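Local atomic coordinates of putative oxygenase (PDB entry 4XAA), a protein that is probably an iron- and 2-oxoglutarate-dependent oxygenase of orthosomycin biosynthesis, belonging to the phytanoyl-CoA dioxygenase family. Residues Ile43-Phe46 / Thr47-Leu51; Leu51-Asp54 / Asp55-Asn58; Asp79-Pro82 / Glu83-Leu86. All coordinates share one frame; numbering follows the deposited sequence.

Contact 1: Ile43-Phe46 / Thr47-Leu51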
ATOM      1  N   ILE A  43      15.299  -6.108  -2.184  1.00 46.93           N
ATOM      2  CA  ILE A  43      15.817  -4.831  -1.734  1.00 47.07           C
ATOM      3  C   ILE A  43      17.328  -4.870  -1.629  1.00 48.78           C
ATOM      4  O   ILE A  43      17.997  -3.933  -2.041  1.00 52.79           O
ATOM      5  CB  ILE A  43      15.214  -4.414  -0.390  1.00 46.94           C
ATOM      6  CG1 ILE A  43      13.731  -4.077  -0.547  1.00 49.41           C
ATOM      7  CG2 ILE A  43      15.903  -3.188   0.151  1.00 46.52           C
ATOM      8  CD1 ILE A  43      12.962  -4.146   0.766  1.00 43.03           C
ATOM      9  N   THR A  44      17.873  -5.954  -1.096  1.00 49.21           N
ATOM     10  CA  THR A  44      19.317  -6.037  -0.913  1.00 53.33           C
ATOM     11  C   THR A  44      20.087  -5.999  -2.230  1.00 50.43           C
ATOM     12  O   THR A  44      21.265  -5.665  -2.234  1.00 59.08           O
ATOM     13  CB  THR A  44      19.740  -7.313  -0.162  1.00 49.90           C
ATOM     14  OG1 THR A  44      19.518  -8.444  -1.001  1.00 59.05           O
ATOM     15  CG2 THR A  44      18.968  -7.474   1.122  1.00 45.91           C
ATOM     16  N   ARG A  45      19.446  -6.345  -3.341  1.00 50.80           N
ATOM     17  CA  ARG A  45      20.124  -6.269  -4.640  1.00 54.56           C
ATOM     18  C   ARG A  45      20.410  -4.820  -4.991  1.00 56.87           C
ATOM     19  O   ARG A  45      21.467  -4.482  -5.518  1.00 56.38           O
ATOM     20  CB  ARG A  45      19.295  -6.918  -5.742  1.00 51.03           C
ATOM     21  CG  ARG A  45      19.267  -8.421  -5.654  1.00 55.09           C
ATOM     22  CD  ARG A  45      18.170  -9.003  -6.526  1.00 55.85           C
ATOM     23  NE  ARG A  45      18.112 -10.453  -6.405  1.00 61.60           N
ATOM     24  CZ  ARG A  45      17.164 -11.214  -6.941  1.00 58.27           C
ATOM     25  NH1 ARG A  45      16.175 -10.668  -7.636  1.00 54.24           N
ATOM     26  NH2 ARG A  45      17.205 -12.524  -6.779  1.00 52.91           N
ATOM     27  N   PHE A  46      19.449  -3.964  -4.689  1.00 50.69           N
ATOM     28  CA  PHE A  46      19.639  -2.552  -4.884  1.00 53.52           C
ATOM     29  C   PHE A  46      20.658  -2.010  -3.893  1.00 55.62           C
ATOM     30  O   PHE A  46      21.656  -1.390  -4.271  1.00 56.50           O
ATOM     31  CB  PHE A  46      18.318  -1.804  -4.725  1.00 48.24           C
ATOM     32  CG  PHE A  46      18.441  -0.333  -4.957  1.00 51.87           C
ATOM     33  CD1 PHE A  46      18.808   0.517  -3.927  1.00 50.57           C
ATOM     34  CD2 PHE A  46      18.196   0.205  -6.214  1.00 48.16           C
ATOM     35  CE1 PHE A  46      18.935   1.870  -4.149  1.00 49.87           C
ATOM     36  CE2 PHE A  46      18.313   1.552  -6.428  1.00 47.52           C
ATOM     37  CZ  PHE A  46      18.685   2.387  -5.392  1.00 46.22           C
ATOM     38  N   THR A  47      20.378  -2.242  -2.619  1.00 54.89           N
ATOM     39  CA  THR A  47      21.098  -1.589  -1.540  1.00 56.40           C
ATOM     40  C   THR A  47      22.513  -2.108  -1.373  1.00 59.24           C
ATOM     41  O   THR A  47      23.435  -1.343  -1.120  1.00 60.15           O
ATOM     42  CB  THR A  47      20.384  -1.775  -0.209  1.00 55.67           C
ATOM     43  OG1 THR A  47      20.428  -3.160   0.151  1.00 51.32           O
ATOM     44  CG2 THR A  47      18.940  -1.307  -0.304  1.00 51.59           C
ATOM     45  N   ASP A  48      22.688  -3.415  -1.498  1.00 59.58           N
ATOM     46  CA  ASP A  48      23.954  -4.013  -1.114  1.00 60.19           C
ATOM     47  C   ASP A  48      24.787  -4.394  -2.321  1.00 61.89           C
ATOM     48  O   ASP A  48      26.007  -4.277  -2.291  1.00 65.13           O
ATOM     49  CB  ASP A  48      23.708  -5.233  -0.225  1.00 59.03           C
ATOM     50  CG  ASP A  48      23.010  -4.868   1.076  1.00 64.17           C
ATOM     51  OD1 ASP A  48      23.031  -3.671   1.440  1.00 66.15           O
ATOM     52  OD2 ASP A  48      22.446  -5.769   1.736  1.00 67.51           O
ATOM     53  N   GLU A  49      24.114  -4.823  -3.384  1.00 59.29           N
ATOM     54  CA  GLU A  49      24.778  -5.398  -4.548  1.00 60.59           C
ATOM     55  C   GLU A  49      24.774  -4.437  -5.740  1.00 58.24           C
ATOM     56  O   GLU A  49      25.368  -4.718  -6.766  1.00 59.76           O
ATOM     57  CB  GLU A  49      24.116  -6.733  -4.921  1.00 57.28           C
ATOM     58  CG  GLU A  49      24.231  -7.790  -3.823  1.00 61.28           C
ATOM     59  CD  GLU A  49      23.353  -9.021  -4.053  1.00 69.10           C
ATOM     60  OE1 GLU A  49      22.809  -9.187  -5.172  1.00 68.33           O
ATOM     61  OE2 GLU A  49      23.209  -9.824  -3.103  1.00 66.82           O
ATOM     62  N   GLY A  50      24.092  -3.309  -5.590  1.00 59.41           N
ATOM     63  CA  GLY A  50      24.176  -2.224  -6.548  1.00 53.98           C
ATOM     64  C   GLY A  50      23.348  -2.311  -7.819  1.00 59.00           C
ATOM     65  O   GLY A  50      23.719  -1.717  -8.828  1.00 57.53           O
ATOM     66  N   LEU A  51      22.231  -3.033  -7.791  1.00 57.95           N
ATOM     67  CA  LEU A  51      21.372  -3.109  -8.969  1.00 52.42           C
ATOM     68  C   LEU A  51      20.611  -1.809  -9.185  1.00 55.09           C
ATOM     69  O   LEU A  51      20.040  -1.246  -8.247  1.00 56.58           O
ATOM     70  CB  LEU A  51      20.370  -4.254  -8.851  1.00 56.30           C
ATOM     71  CG  LEU A  51      19.394  -4.282 -10.030  1.00 56.64           C
ATOM     72  CD1 LEU A  51      20.053  -4.928 -11.249  1.00 62.98           C
ATOM     73  CD2 LEU A  51      18.096  -4.982  -9.678  1.00 52.51           C
TER

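Contact 2: Leu51-Asp54 / Asp55-Asn58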
ATOM      1  N   LEU A  51      22.231  -3.033  -7.791  1.00 57.95           N
ATOM      2  CA  LEU A  51      21.372  -3.109  -8.969  1.00 52.42           C
ATOM      3  C   LEU A  51      20.611  -1.809  -9.185  1.00 55.09           C
ATOM      4  O   LEU A  51      20.040  -1.246  -8.247  1.00 56.58           O
ATOM      5  CB  LEU A  51      20.370  -4.254  -8.851  1.00 56.30           C
ATOM      6  CG  LEU A  51      19.394  -4.282 -10.030  1.00 56.64           C
ATOM      7  CD1 LEU A  51      20.053  -4.928 -11.249  1.00 62.98           C
ATOM      8  CD2 LEU A  51      18.096  -4.982  -9.678  1.00 52.51           C
ATOM      9  N   ARG A  52      20.604  -1.346 -10.430  1.00 53.82           N
ATOM     10  CA  ARG A  52      19.856  -0.167 -10.826  1.00 53.87           C
ATOM     11  C   ARG A  52      19.035  -0.525 -12.046  1.00 53.86           C
ATOM     12  O   ARG A  52      19.594  -0.815 -13.100  1.00 56.66           O
ATOM     13  CB  ARG A  52      20.791   1.017 -11.135  1.00 51.93           C
ATOM     14  CG  ARG A  52      21.660   1.460  -9.964  1.00 48.84           C
ATOM     15  CD  ARG A  52      20.831   2.108  -8.868  1.00 49.04           C
ATOM     16  NE  ARG A  52      21.672   2.574  -7.766  1.00 56.11           N
ATOM     17  CZ  ARG A  52      22.117   1.804  -6.773  1.00 54.08           C
ATOM     18  NH1 ARG A  52      21.800   0.512  -6.723  1.00 55.43           N
ATOM     19  NH2 ARG A  52      22.881   2.327  -5.824  1.00 52.18           N
ATOM     20  N   SER A  53      17.715  -0.517 -11.907  1.00 49.71           N
ATOM     21  CA  SER A  53      16.835  -0.792 -13.038  1.00 48.33           C
ATOM     22  C   SER A  53      15.641   0.134 -13.002  1.00 45.29           C
ATOM     23  O   SER A  53      15.412   0.843 -12.020  1.00 45.95           O
ATOM     24  CB  SER A  53      16.377  -2.260 -13.041  1.00 54.70           C
ATOM     25  OG  SER A  53      14.982  -2.385 -13.312  1.00 56.30           O
ATOM     26  N   ASP A  54      14.870   0.105 -14.077  1.00 44.39           N
ATOM     27  CA  ASP A  54      13.763   1.021 -14.235  1.00 46.86           C
ATOM     28  C   ASP A  54      12.706   0.818 -13.161  1.00 44.09           C
ATOM     29  O   ASP A  54      12.160   1.788 -12.639  1.00 43.59           O
ATOM     30  CB  ASP A  54      13.144   0.873 -15.621  1.00 51.38           C
ATOM     31  CG  ASP A  54      12.327   2.090 -16.022  1.00 60.38           C
ATOM     32  OD1 ASP A  54      12.948   3.128 -16.376  1.00 54.64           O
ATOM     33  OD2 ASP A  54      11.072   2.002 -15.978  1.00 52.87           O
ATOM     34  N   ASP A  55      12.431  -0.439 -12.824  1.00 43.73           N
ATOM     35  CA  ASP A  55      11.452  -0.755 -11.783  1.00 43.50           C
ATOM     36  C   ASP A  55      11.894  -0.417 -10.355  1.00 42.78           C
ATOM     37  O   ASP A  55      11.060  -0.367  -9.447  1.00 43.86           O
ATOM     38  CB  ASP A  55      11.074  -2.233 -11.852  1.00 45.65           C
ATOM     39  CG  ASP A  55      10.271  -2.559 -13.083  1.00 45.88           C
ATOM     40  OD1 ASP A  55       9.439  -1.705 -13.460  1.00 39.35           O
ATOM     41  OD2 ASP A  55      10.492  -3.646 -13.678  1.00 43.44           O
ATOM     42  N   TYR A  56      13.184  -0.189 -10.138  1.00 44.07           N
ATOM     43  CA  TYR A  56      13.647   0.238  -8.815  1.00 42.00           C
ATOM     44  C   TYR A  56      13.646   1.773  -8.691  1.00 45.30           C
ATOM     45  O   TYR A  56      14.613   2.437  -9.064  1.00 46.99           O
ATOM     46  CB  TYR A  56      15.038  -0.311  -8.532  1.00 41.02           C
ATOM     47  CG  TYR A  56      15.074  -1.776  -8.154  1.00 46.39           C
ATOM     48  CD1 TYR A  56      14.657  -2.753  -9.042  1.00 41.86           C
ATOM     49  CD2 TYR A  56      15.548  -2.183  -6.917  1.00 44.62           C
ATOM     50  CE1 TYR A  56      14.704  -4.080  -8.708  1.00 43.94           C
ATOM     51  CE2 TYR A  56      15.598  -3.527  -6.573  1.00 43.14           C
ATOM     52  CZ  TYR A  56      15.176  -4.467  -7.470  1.00 42.41           C
ATOM     53  OH  TYR A  56      15.220  -5.804  -7.146  1.00 43.90           O
ATOM     54  N   TRP A  57      12.553   2.332  -8.181  1.00 43.19           N
ATOM     55  CA  TRP A  57      12.419   3.784  -8.057  1.00 43.61           C
ATOM     56  C   TRP A  57      13.149   4.296  -6.837  1.00 44.31           C
ATOM     57  O   TRP A  57      12.905   3.827  -5.722  1.00 41.73           O
ATOM     58  CB  TRP A  57      10.958   4.207  -7.957  1.00 41.44           C
ATOM     59  CG  TRP A  57      10.139   3.864  -9.132  1.00 39.57           C
ATOM     60  CD1 TRP A  57      10.503   3.091 -10.186  1.00 37.70           C
ATOM     61  CD2 TRP A  57       8.788   4.269  -9.372  1.00 40.32           C
ATOM     62  NE1 TRP A  57       9.468   2.989 -11.069  1.00 41.91           N
ATOM     63  CE2 TRP A  57       8.400   3.704 -10.596  1.00 38.54           C
ATOM     64  CE3 TRP A  57       7.865   5.045  -8.657  1.00 42.69           C
ATOM     65  CZ2 TRP A  57       7.130   3.892 -11.138  1.00 40.75           C
ATOM     66  CZ3 TRP A  57       6.608   5.238  -9.196  1.00 43.68           C
ATOM     67  CH2 TRP A  57       6.250   4.660 -10.426  1.00 41.61           C
ATOM     68  N   ASN A  58      14.013   5.285  -7.056  1.00 42.36           N
ATOM     69  CA  ASN A  58      14.877   5.816  -6.013  1.00 44.78           C
ATOM     70  C   ASN A  58      15.130   7.320  -6.175  1.00 49.13           C
ATOM     71  O   ASN A  58      15.045   7.852  -7.279  1.00 46.48           O
ATOM     72  CB  ASN A  58      16.206   5.066  -6.014  1.00 46.40           C
ATOM     73  CG  ASN A  58      16.955   5.209  -7.338  1.00 49.66           C
ATOM     74  OD1 ASN A  58      17.777   6.113  -7.507  1.00 48.86           O
ATOM     75  ND2 ASN A  58      16.663   4.323  -8.282  1.00 44.11           N
TER
HETATM   76  O   HOH W   1      13.850   3.842 -11.421  1.00 41.51           O

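Contact 3: Asp79-Pro82 / Glu83-Leu86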
ATOM      1  N   ASP A  79      12.217 -10.891 -10.460  1.00 45.41           N
ATOM      2  CA  ASP A  79      12.761 -12.212 -10.233  1.00 47.07           C
ATOM      3  C   ASP A  79      12.832 -12.511  -8.744  1.00 47.12           C
ATOM      4  O   ASP A  79      13.841 -12.216  -8.097  1.00 50.71           O
ATOM      5  CB  ASP A  79      14.148 -12.349 -10.861  1.00 44.06           C
ATOM      6  CG  ASP A  79      14.797 -13.676 -10.528  1.00 52.50           C
ATOM      7  OD1 ASP A  79      14.058 -14.630 -10.171  1.00 58.74           O
ATOM      8  OD2 ASP A  79      16.038 -13.771 -10.614  1.00 57.57           O
ATOM      9  N   TRP A  80      11.769 -13.092  -8.196  1.00 45.19           N
ATOM     10  CA  TRP A  80      11.813 -13.529  -6.809  1.00 42.29           C
ATOM     11  C   TRP A  80      10.881 -14.691  -6.548  1.00 45.15           C
ATOM     12  O   TRP A  80      10.288 -14.799  -5.479  1.00 47.80           O
ATOM     13  CB  TRP A  80      11.508 -12.365  -5.860  1.00 44.55           C
ATOM     14  CG  TRP A  80      10.182 -11.688  -5.993  1.00 40.16           C
ATOM     15  CD1 TRP A  80       9.702 -11.011  -7.075  1.00 39.06           C
ATOM     16  CD2 TRP A  80       9.195 -11.549  -4.963  1.00 41.08           C
ATOM     17  NE1 TRP A  80       8.457 -10.498  -6.801  1.00 34.47           N
ATOM     18  CE2 TRP A  80       8.126 -10.801  -5.505  1.00 38.40           C
ATOM     19  CE3 TRP A  80       9.101 -12.003  -3.640  1.00 40.54           C
ATOM     20  CZ2 TRP A  80       6.974 -10.493  -4.769  1.00 34.01           C
ATOM     21  CZ3 TRP A  80       7.950 -11.703  -2.909  1.00 41.35           C
ATOM     22  CH2 TRP A  80       6.904 -10.952  -3.479  1.00 39.84           C
ATOM     23  N   ALA A  81      10.760 -15.560  -7.544  1.00 47.96           N
ATOM     24  CA  ALA A  81      10.140 -16.865  -7.369  1.00 44.21           C
ATOM     25  C   ALA A  81      11.031 -17.680  -6.437  1.00 46.17           C
ATOM     26  O   ALA A  81      12.250 -17.532  -6.461  1.00 46.06           O
ATOM     27  CB  ALA A  81       9.967 -17.555  -8.712  1.00 40.95           C
ATOM     28  N   PRO A  82      10.435 -18.555  -5.617  1.00 48.09           N
ATOM     29  CA  PRO A  82       9.008 -18.897  -5.574  1.00 49.54           C
ATOM     30  C   PRO A  82       8.144 -18.039  -4.640  1.00 44.75           C
ATOM     31  O   PRO A  82       6.927 -18.194  -4.679  1.00 49.53           O
ATOM     32  CB  PRO A  82       9.029 -20.343  -5.087  1.00 42.31           C
ATOM     33  CG  PRO A  82      10.200 -20.370  -4.156  1.00 44.37           C
ATOM     34  CD  PRO A  82      11.238 -19.463  -4.776  1.00 43.09           C
ATOM     35  N   GLU A  83       8.738 -17.167  -3.830  1.00 44.44           N
ATOM     36  CA  GLU A  83       7.962 -16.314  -2.929  1.00 43.16           C
ATOM     37  C   GLU A  83       6.962 -15.431  -3.661  1.00 41.88           C
ATOM     38  O   GLU A  83       5.863 -15.177  -3.156  1.00 41.56           O
ATOM     39  CB  GLU A  83       8.884 -15.434  -2.088  1.00 42.24           C
ATOM     40  CG  GLU A  83       9.702 -16.202  -1.085  1.00 45.38           C
ATOM     41  CD  GLU A  83      11.057 -16.576  -1.620  1.00 53.09           C
ATOM     42  OE1 GLU A  83      11.200 -16.680  -2.856  1.00 54.51           O
ATOM     43  OE2 GLU A  83      11.988 -16.738  -0.803  1.00 57.03           O
ATOM     44  N   ARG A  84       7.346 -14.969  -4.846  1.00 39.89           N
ATOM     45  CA  ARG A  84       6.487 -14.147  -5.697  1.00 41.85           C
ATOM     46  C   ARG A  84       5.107 -14.772  -5.935  1.00 41.30           C
ATOM     47  O   ARG A  84       4.102 -14.069  -6.072  1.00 39.83           O
ATOM     48  CB  ARG A  84       7.179 -13.901  -7.043  1.00 41.09           C
ATOM     49  CG  ARG A  84       6.363 -13.109  -8.057  1.00 37.88           C
ATOM     50  CD  ARG A  84       7.091 -13.037  -9.415  1.00 42.61           C
ATOM     51  NE  ARG A  84       6.950 -14.273 -10.181  1.00 47.00           N
ATOM     52  CZ  ARG A  84       7.634 -14.560 -11.288  1.00 50.18           C
ATOM     53  NH1 ARG A  84       8.530 -13.699 -11.773  1.00 43.23           N
ATOM     54  NH2 ARG A  84       7.418 -15.714 -11.911  1.00 46.35           N
ATOM     55  N   ASP A  85       5.061 -16.095  -5.984  1.00 40.69           N
ATOM     56  CA  ASP A  85       3.805 -16.803  -6.203  1.00 41.32           C
ATOM     57  C   ASP A  85       2.782 -16.461  -5.140  1.00 41.45           C
ATOM     58  O   ASP A  85       1.577 -16.516  -5.394  1.00 42.56           O
ATOM     59  CB  ASP A  85       4.052 -18.310  -6.233  1.00 44.47           C
ATOM     60  CG  ASP A  85       5.084 -18.704  -7.271  1.00 53.80           C
ATOM     61  OD1 ASP A  85       5.071 -18.117  -8.379  1.00 55.61           O
ATOM     62  OD2 ASP A  85       5.919 -19.584  -6.974  1.00 58.84           O
ATOM     63  N   LEU A  86       3.261 -16.086  -3.954  1.00 37.67           N
ATOM     64  CA  LEU A  86       2.363 -15.743  -2.855  1.00 42.50           C
ATOM     65  C   LEU A  86       1.543 -14.491  -3.148  1.00 40.67           C
ATOM     66  O   LEU A  86       0.493 -14.291  -2.541  1.00 33.72           O
ATOM     67  CB  LEU A  86       3.140 -15.560  -1.555  1.00 41.68           C
ATOM     68  CG  LEU A  86       3.615 -16.866  -0.940  1.00 37.48           C
ATOM     69  CD1 LEU A  86       4.585 -16.602   0.181  1.00 36.91           C
ATOM     70  CD2 LEU A  86       2.403 -17.645  -0.466  1.00 42.05           C
TER

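Contact 1: Ile43-Phe46 / Thr47-Leu51
Ile43 and Thr47 meet methyl to methyl one helical turn apart, CG2 of Ile43 lying 3.6 Å from CG2 of Thr47. Thr47 N bonds Ile43 O at 3.0 Å, nearly straight at 171° and in the carbonyl plane. Thr44 O then takes two amides: Asp48 N at 2.8 Å from above the carbonyl plane and Glu49 N at 3.2 Å within it. Thr47 OG1 lies 3.4 Å from Ile43 O, a weak contact at best.

This is the C-terminal end of helix 29-47, which packs against the large sheet of the double-stranded beta-helix: Ile43 reaches Leu69, Leu111 and Leu113. The last turn widens, for Leu51 N closes on Arg45 O six residues back, at 2.8 Å. Gly50, with a positive phi of 81°, is where the chain leaves helical conformation.

Phe46 has CG anti to its backbone N (chi1 -178°), which carries the ring to Leu51 O, 3.1 Å from CD2. Arg52 adds a cation-pi contact to this ring. Arg45 CG lies 3.7 Å from Glu49 OE1, but the charged groups do not touch; Arg45 NH1 bonds Asp79 O instead.

Contact 2: Leu51-Asp54 / Asp55-Asn58
Leu51 and Tyr56 cross at about a right angle, a methyl set over a ring. Followed outward, Tyr56 begins with CB, 3.7 Å from Ser53 O. CG stands beside the backbone N and anti to the carbonyl carbon, a torsion (chi1 -77°) that turns one ring face to Leu51 CD2. CD1 passes Ser53 OG obliquely. CE1 and CZ come beneath Leu51 CD2, with CE1 3.6 Å from that methyl. The methyl sits over the face, 4.0 Å from the ring centroid and 26° off the normal, hence a CH-pi contact displaced toward the rim. At the tip, OH bonds Leu42 O of helix 29-47.

Ser53 to Tyr56 form a type I beta turn. Its closing bond, Tyr56 N to Ser53 O, is 3.1 Å long, with the amide above the carbonyl plane. Ser53 also forms an ST turn, OG accepting Asp55 N at 3.2 Å. Asp54 O approaches the indole of Trp57 in plane at its edge, 3.2 Å from CD1, while a water bridges Asp54 O and Tyr56 O, with more acceptors in reach than protons. Asn58 ND2 returns to Tyr56 O at 2.9 Å.

The turn leads into strand 56-59, outermost in the large antiparallel sheet and paired with strand 68-72. The Trp57 side chain stacks on His73, about 10 Å from the bound nickel ion. The Asp55 carboxylate bonds Asn74 ND2 through OD1 and Gln78 NE2 through OD2. Carbonyl and hydroxyl groups thus fix the exposed reversal, whereas the buried Tyr56 ring has a CH-pi contact on one face and a hydrogen-bonded OH.

Contact 3: Asp79-Pro82 / Glu83-Leu86
One face of the Trp80 indole carries Arg84: CB stands 3.5 Å from the centroid of the five-membered ring, only 8° off its normal, a CH-pi contact. Arg84 CG follows over the same face, 3.6 Å from NE1. NE1 bonds Leu75 O, and Glu83 CB comes obliquely to CE3 at 3.8 Å. The guanidinium stands almost upright to the indole, the planes 83° apart, and Ala81 CB lies over one of its faces; NH1 bonds Gln78 O.

The chain makes a tight bend into the 3-10 segment that starts at Glu83, in the loop between strand 68-72 and helix 90-100. The peptide before Pro82 is cis. Arg84 N bonds Trp80 O at 3.0 Å, and Asp85 N reaches Pro82 O at 3.1 Å, both from above the carbonyl plane.

Glu83, bent at chi2 (94°), brings OE1 to 3.4 Å from Pro82 CD and forms a salt bridge with Arg41 of helix 29-47. Trp80 itself packs on Leu35, Arg41 and Leu42 of that helix.

How the contacts relate
Helix 29-47 is common to all three: contact 1 is its C-terminal end, contact 2 bonds it through Tyr56, and contact 3 packs Trp80 along it. Contact 1 is partly buried, whereas contacts 2 and 3 lie at the surface, each with one buried aromatic residue. Contacts 1 and 2 share Leu51 and touch directly, Phe46 CB lying 3.6 Å from Tyr56 CD2 and Phe46 O 3.1 Å from Arg52 NH1, a probable hydrogen bond. Contacts 1 and 3 meet through the Arg45-Asp79 bond; contacts 2 and 3 stay about 7 Å apart at their nearest atoms. Backbone bonding dominates the helix end, turn and water chemistry the strand entry, and aliphatic-on-indole packing the 3-10 bend.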